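Local structure of niemann-Pick type C2 protein (Camponotus japonicus, 3WEB) at residues F1-F13 and N116-P128. The protein binds oleic acid in a beta-sandwich and probably carries such lipids in the chemical communication of worker ants. Residues are numbered along the deposited sequence; the frame is centred on the assembly and turned at random.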
# COMPACT_ATOMS: atom_id res chain seq x y z
N PHE A 1 6.59 -13.44 -6.78
CA PHE A 1 5.57 -12.51 -7.31
C PHE A 1 6.21 -11.14 -7.50
O PHE A 1 7.34 -10.90 -7.06
CB PHE A 1 4.36 -12.42 -6.37
CG PHE A 1 4.64 -11.71 -5.07
CD1 PHE A 1 4.49 -10.32 -4.97
CD2 PHE A 1 5.04 -12.43 -3.94
CE1 PHE A 1 4.75 -9.67 -3.76
CE2 PHE A 1 5.30 -11.77 -2.74
CZ PHE A 1 5.16 -10.39 -2.65
N VAL A 2 5.48 -10.25 -8.17
CA VAL A 2 5.95 -8.90 -8.44
C VAL A 2 5.00 -7.89 -7.81
O VAL A 2 3.79 -8.04 -7.89
CB VAL A 2 6.02 -8.62 -9.96
CG1 VAL A 2 6.51 -7.21 -10.24
CG2 VAL A 2 6.93 -9.64 -10.65
N PHE A 3 5.57 -6.87 -7.17
CA PHE A 3 4.81 -5.68 -6.81
C PHE A 3 4.73 -4.83 -8.08
O PHE A 3 5.65 -4.06 -8.40
CB PHE A 3 5.48 -4.90 -5.66
CG PHE A 3 5.46 -5.61 -4.34
CD1 PHE A 3 4.29 -5.66 -3.57
CD2 PHE A 3 6.61 -6.20 -3.83
CE1 PHE A 3 4.27 -6.30 -2.34
CE2 PHE A 3 6.59 -6.84 -2.60
CZ PHE A 3 5.43 -6.90 -1.85
N GLU A 4 3.62 -5.00 -8.80
CA GLU A 4 3.39 -4.38 -10.10
C GLU A 4 2.92 -2.95 -9.95
O GLU A 4 2.22 -2.62 -9.00
CB GLU A 4 2.30 -5.15 -10.86
CG GLU A 4 2.67 -6.50 -11.44
CD GLU A 4 1.49 -7.14 -12.15
OE1 GLU A 4 0.90 -6.49 -13.04
OE2 GLU A 4 1.14 -8.28 -11.82
N ASP A 5 3.29 -2.11 -10.91
CA ASP A 5 2.80 -0.74 -10.96
C ASP A 5 1.45 -0.74 -11.68
O ASP A 5 1.39 -1.05 -12.88
CB ASP A 5 3.85 0.14 -11.65
CG ASP A 5 3.33 1.51 -12.06
OD1 ASP A 5 2.28 1.96 -11.55
OD2 ASP A 5 3.98 2.13 -12.93
N CYS A 6 0.38 -0.41 -10.97
CA CYS A 6 -0.96 -0.39 -11.58
C CYS A 6 -1.38 0.99 -12.08
O CYS A 6 -2.58 1.24 -12.27
CB CYS A 6 -2.03 -1.01 -10.67
SG CYS A 6 -1.95 -0.58 -8.91
N GLY A 7 -0.40 1.86 -12.30
CA GLY A 7 -0.64 3.16 -12.90
C GLY A 7 -0.65 4.31 -11.91
O GLY A 7 -1.55 4.43 -11.09
N SER A 8 0.38 5.14 -11.99
CA SER A 8 0.39 6.39 -11.24
C SER A 8 0.87 7.51 -12.14
O SER A 8 1.70 7.30 -13.02
CB SER A 8 1.26 6.27 -9.99
OG SER A 8 2.58 5.88 -10.31
N GLU A 9 0.32 8.71 -11.94
CA GLU A 9 0.65 9.83 -12.80
C GLU A 9 1.49 10.93 -12.14
O GLU A 9 2.06 11.78 -12.83
CB GLU A 9 -0.61 10.43 -13.44
CG GLU A 9 -1.56 11.11 -12.46
CD GLU A 9 -2.63 11.94 -13.14
OE1 GLU A 9 -2.31 12.63 -14.14
OE2 GLU A 9 -3.78 11.92 -12.67
N VAL A 10 1.57 10.92 -10.81
CA VAL A 10 2.35 11.95 -10.10
C VAL A 10 3.40 11.37 -9.15
O VAL A 10 3.81 12.00 -8.17
CB VAL A 10 1.48 13.03 -9.41
CG1 VAL A 10 0.76 13.89 -10.44
CG2 VAL A 10 0.49 12.42 -8.42
N GLY A 11 3.84 10.16 -9.46
CA GLY A 11 4.93 9.56 -8.70
C GLY A 11 5.26 8.16 -9.13
O GLY A 11 4.73 7.65 -10.13
N LYS A 12 6.14 7.53 -8.35
CA LYS A 12 6.56 6.15 -8.56
C LYS A 12 6.92 5.54 -7.22
O LYS A 12 7.12 6.27 -6.25
CB LYS A 12 7.76 6.09 -9.51
CG LYS A 12 9.00 6.82 -9.00
CD LYS A 12 10.06 7.00 -10.07
CE LYS A 12 11.18 7.91 -9.58
NZ LYS A 12 12.36 7.89 -10.49
N PHE A 13 6.99 4.22 -7.16
CA PHE A 13 7.56 3.53 -5.99
C PHE A 13 8.74 2.68 -6.43
O PHE A 13 8.79 2.22 -7.58
CB PHE A 13 6.51 2.69 -5.25
CG PHE A 13 5.97 1.54 -6.04
CD1 PHE A 13 4.86 1.70 -6.86
CD2 PHE A 13 6.55 0.27 -5.95
CE1 PHE A 13 4.35 0.64 -7.59
CE2 PHE A 13 6.04 -0.80 -6.68
CZ PHE A 13 4.95 -0.61 -7.50
N ASN A 116 -2.80 12.15 -4.06
CA ASN A 116 -2.66 13.48 -3.48
C ASN A 116 -4.02 14.13 -3.25
O ASN A 116 -5.07 13.51 -3.50
CB ASN A 116 -1.75 14.37 -4.34
CG ASN A 116 -2.35 14.70 -5.70
OD1 ASN A 116 -3.50 14.37 -5.99
ND2 ASN A 116 -1.56 15.35 -6.54
N GLU A 117 -3.98 15.37 -2.80
CA GLU A 117 -5.17 16.18 -2.50
C GLU A 117 -6.08 16.40 -3.72
O GLU A 117 -7.26 16.71 -3.58
CB GLU A 117 -4.74 17.52 -1.91
CG GLU A 117 -3.95 18.45 -2.84
CD GLU A 117 -2.46 18.18 -2.91
OE1 GLU A 117 -1.96 17.24 -2.24
OE2 GLU A 117 -1.75 18.91 -3.64
N LYS A 118 -5.51 16.22 -4.91
CA LYS A 118 -6.20 16.46 -6.18
C LYS A 118 -6.77 15.17 -6.77
O LYS A 118 -7.23 15.16 -7.91
CB LYS A 118 -5.22 17.08 -7.19
CG LYS A 118 -4.56 18.36 -6.72
CD LYS A 118 -3.29 18.64 -7.50
CE LYS A 118 -2.69 19.96 -7.06
NZ LYS A 118 -1.54 20.35 -7.92
N ASP A 119 -6.74 14.10 -5.98
CA ASP A 119 -7.18 12.77 -6.40
C ASP A 119 -6.36 12.18 -7.56
O ASP A 119 -6.87 11.41 -8.37
CB ASP A 119 -8.69 12.77 -6.72
CG ASP A 119 -9.31 11.38 -6.68
OD1 ASP A 119 -8.91 10.56 -5.83
OD2 ASP A 119 -10.21 11.10 -7.51
N GLU A 120 -5.09 12.56 -7.64
CA GLU A 120 -4.15 12.01 -8.61
C GLU A 120 -3.32 10.92 -7.94
O GLU A 120 -2.93 11.08 -6.78
CB GLU A 120 -3.21 13.10 -9.15
CG GLU A 120 -3.92 14.31 -9.74
CD GLU A 120 -2.96 15.40 -10.17
OE1 GLU A 120 -2.13 15.85 -9.36
OE2 GLU A 120 -3.06 15.84 -11.33
N LYS A 121 -3.05 9.84 -8.66
CA LYS A 121 -2.28 8.72 -8.09
C LYS A 121 -0.78 9.00 -8.05
O LYS A 121 -0.14 9.18 -9.10
CB LYS A 121 -2.55 7.41 -8.84
CG LYS A 121 -3.98 6.90 -8.66
CD LYS A 121 -4.29 5.70 -9.53
CE LYS A 121 -5.80 5.55 -9.67
NZ LYS A 121 -6.19 4.20 -10.16
N ILE A 122 -0.24 9.04 -6.83
CA ILE A 122 1.21 9.11 -6.61
C ILE A 122 1.80 7.72 -6.81
O ILE A 122 2.82 7.56 -7.49
CB ILE A 122 1.55 9.58 -5.18
CG1 ILE A 122 0.82 10.90 -4.85
CG2 ILE A 122 3.06 9.75 -5.01
CD1 ILE A 122 0.70 11.17 -3.36
N THR A 123 1.14 6.72 -6.23
CA THR A 123 1.55 5.32 -6.38
C THR A 123 0.35 4.42 -6.59
O THR A 123 -0.74 4.71 -6.09
CB THR A 123 2.28 4.80 -5.12
OG1 THR A 123 1.41 4.92 -3.99
CG2 THR A 123 3.55 5.59 -4.87
N CYS A 124 0.57 3.32 -7.31
CA CYS A 124 -0.41 2.23 -7.41
C CYS A 124 0.37 0.93 -7.44
O CYS A 124 1.12 0.68 -8.38
CB CYS A 124 -1.24 2.37 -8.68
SG CYS A 124 -2.70 1.31 -8.73
N VAL A 125 0.17 0.12 -6.40
CA VAL A 125 0.87 -1.15 -6.22
C VAL A 125 -0.15 -2.27 -6.33
O VAL A 125 -1.22 -2.19 -5.74
CB VAL A 125 1.53 -1.23 -4.83
CG1 VAL A 125 2.25 -2.56 -4.63
CG2 VAL A 125 2.49 -0.05 -4.61
N LYS A 126 0.18 -3.31 -7.10
CA LYS A 126 -0.70 -4.46 -7.26
C LYS A 126 0.10 -5.74 -7.02
O LYS A 126 1.17 -5.93 -7.59
CB LYS A 126 -1.30 -4.47 -8.66
CG LYS A 126 -2.27 -5.60 -8.94
CD LYS A 126 -2.63 -5.58 -10.41
CE LYS A 126 -3.94 -6.30 -10.69
NZ LYS A 126 -4.13 -6.39 -12.17
N PHE A 127 -0.41 -6.61 -6.16
CA PHE A 127 0.28 -7.87 -5.89
C PHE A 127 -0.68 -8.97 -5.47
O PHE A 127 -1.77 -8.68 -4.95
CB PHE A 127 1.38 -7.66 -4.83
CG PHE A 127 0.87 -7.27 -3.48
CD1 PHE A 127 0.56 -5.95 -3.19
CD2 PHE A 127 0.73 -8.23 -2.48
CE1 PHE A 127 0.10 -5.60 -1.93
CE2 PHE A 127 0.27 -7.89 -1.23
CZ PHE A 127 -0.05 -6.57 -0.95
N PRO A 128 -0.31 -10.24 -5.71
CA PRO A 128 -1.15 -11.34 -5.24
C PRO A 128 -0.86 -11.68 -3.77
O PRO A 128 0.32 -11.75 -3.36
CB PRO A 128 -0.74 -12.50 -6.14
CG PRO A 128 0.70 -12.22 -6.48
CD PRO A 128 0.88 -10.72 -6.44
O HOH W 1 2.90 3.53 -9.11
O HOH W 2 -4.13 3.62 -11.88
O HOH W 3 -4.13 9.41 -11.29
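A disulfide between Cys6 SG and Cys124 SG pins the N-terminal edge of this immunoglobulin-like beta-sandwich, the ML-domain fold, to strand 121-131. Beside it the short strand 4-5 pairs antiparallel with that strand: Glu4 N to Lys126 O and Lys126 N to Glu4 O are both 2.9 Å. Two residues on from Glu4, Cys6 N donates to Cys124 O at 2.9 Å, from well above the carbonyl plane.

Past Cys6 the chain leaves the ladder, and waters fill in between the direct bonds. One water accepts from Cys124 N, 3.0 Å away, and donates to Asp5 OD1 and Ser8 OG; Asp5 OD1 also receives Gly7 N in an Asx turn, while Ser8 OG donates its own hydrogen bond to Gly11 O. A second water donates to the carbonyls of Cys6 and Gly7 and accepts from Lys121 NZ, whose salt bridge goes to Glu113. Lys121 O is gripped twice, by Glu9 N in its carbonyl plane and by Val10 N on a straighter bond (166° at the hydrogen). A third water links Lys121 N to Glu9 OE2.

On the inner side the packing is apolar. Phe3 sets CE1 over a face of the Phe127 ring, 3.7 Å from Phe127 CG, with the planes 59° apart; Phe127 also touches the bound oleic acid. With CG between its backbone N and carbonyl carbon (chi1 65°), Phe13 crosses from strand 11-18, the edge of the other sheet, and Val125 CG2 sits over its face in a CH-pi contact, while Phe13 CE1 lies 3.3 Å from Cys124 O at the ring edge.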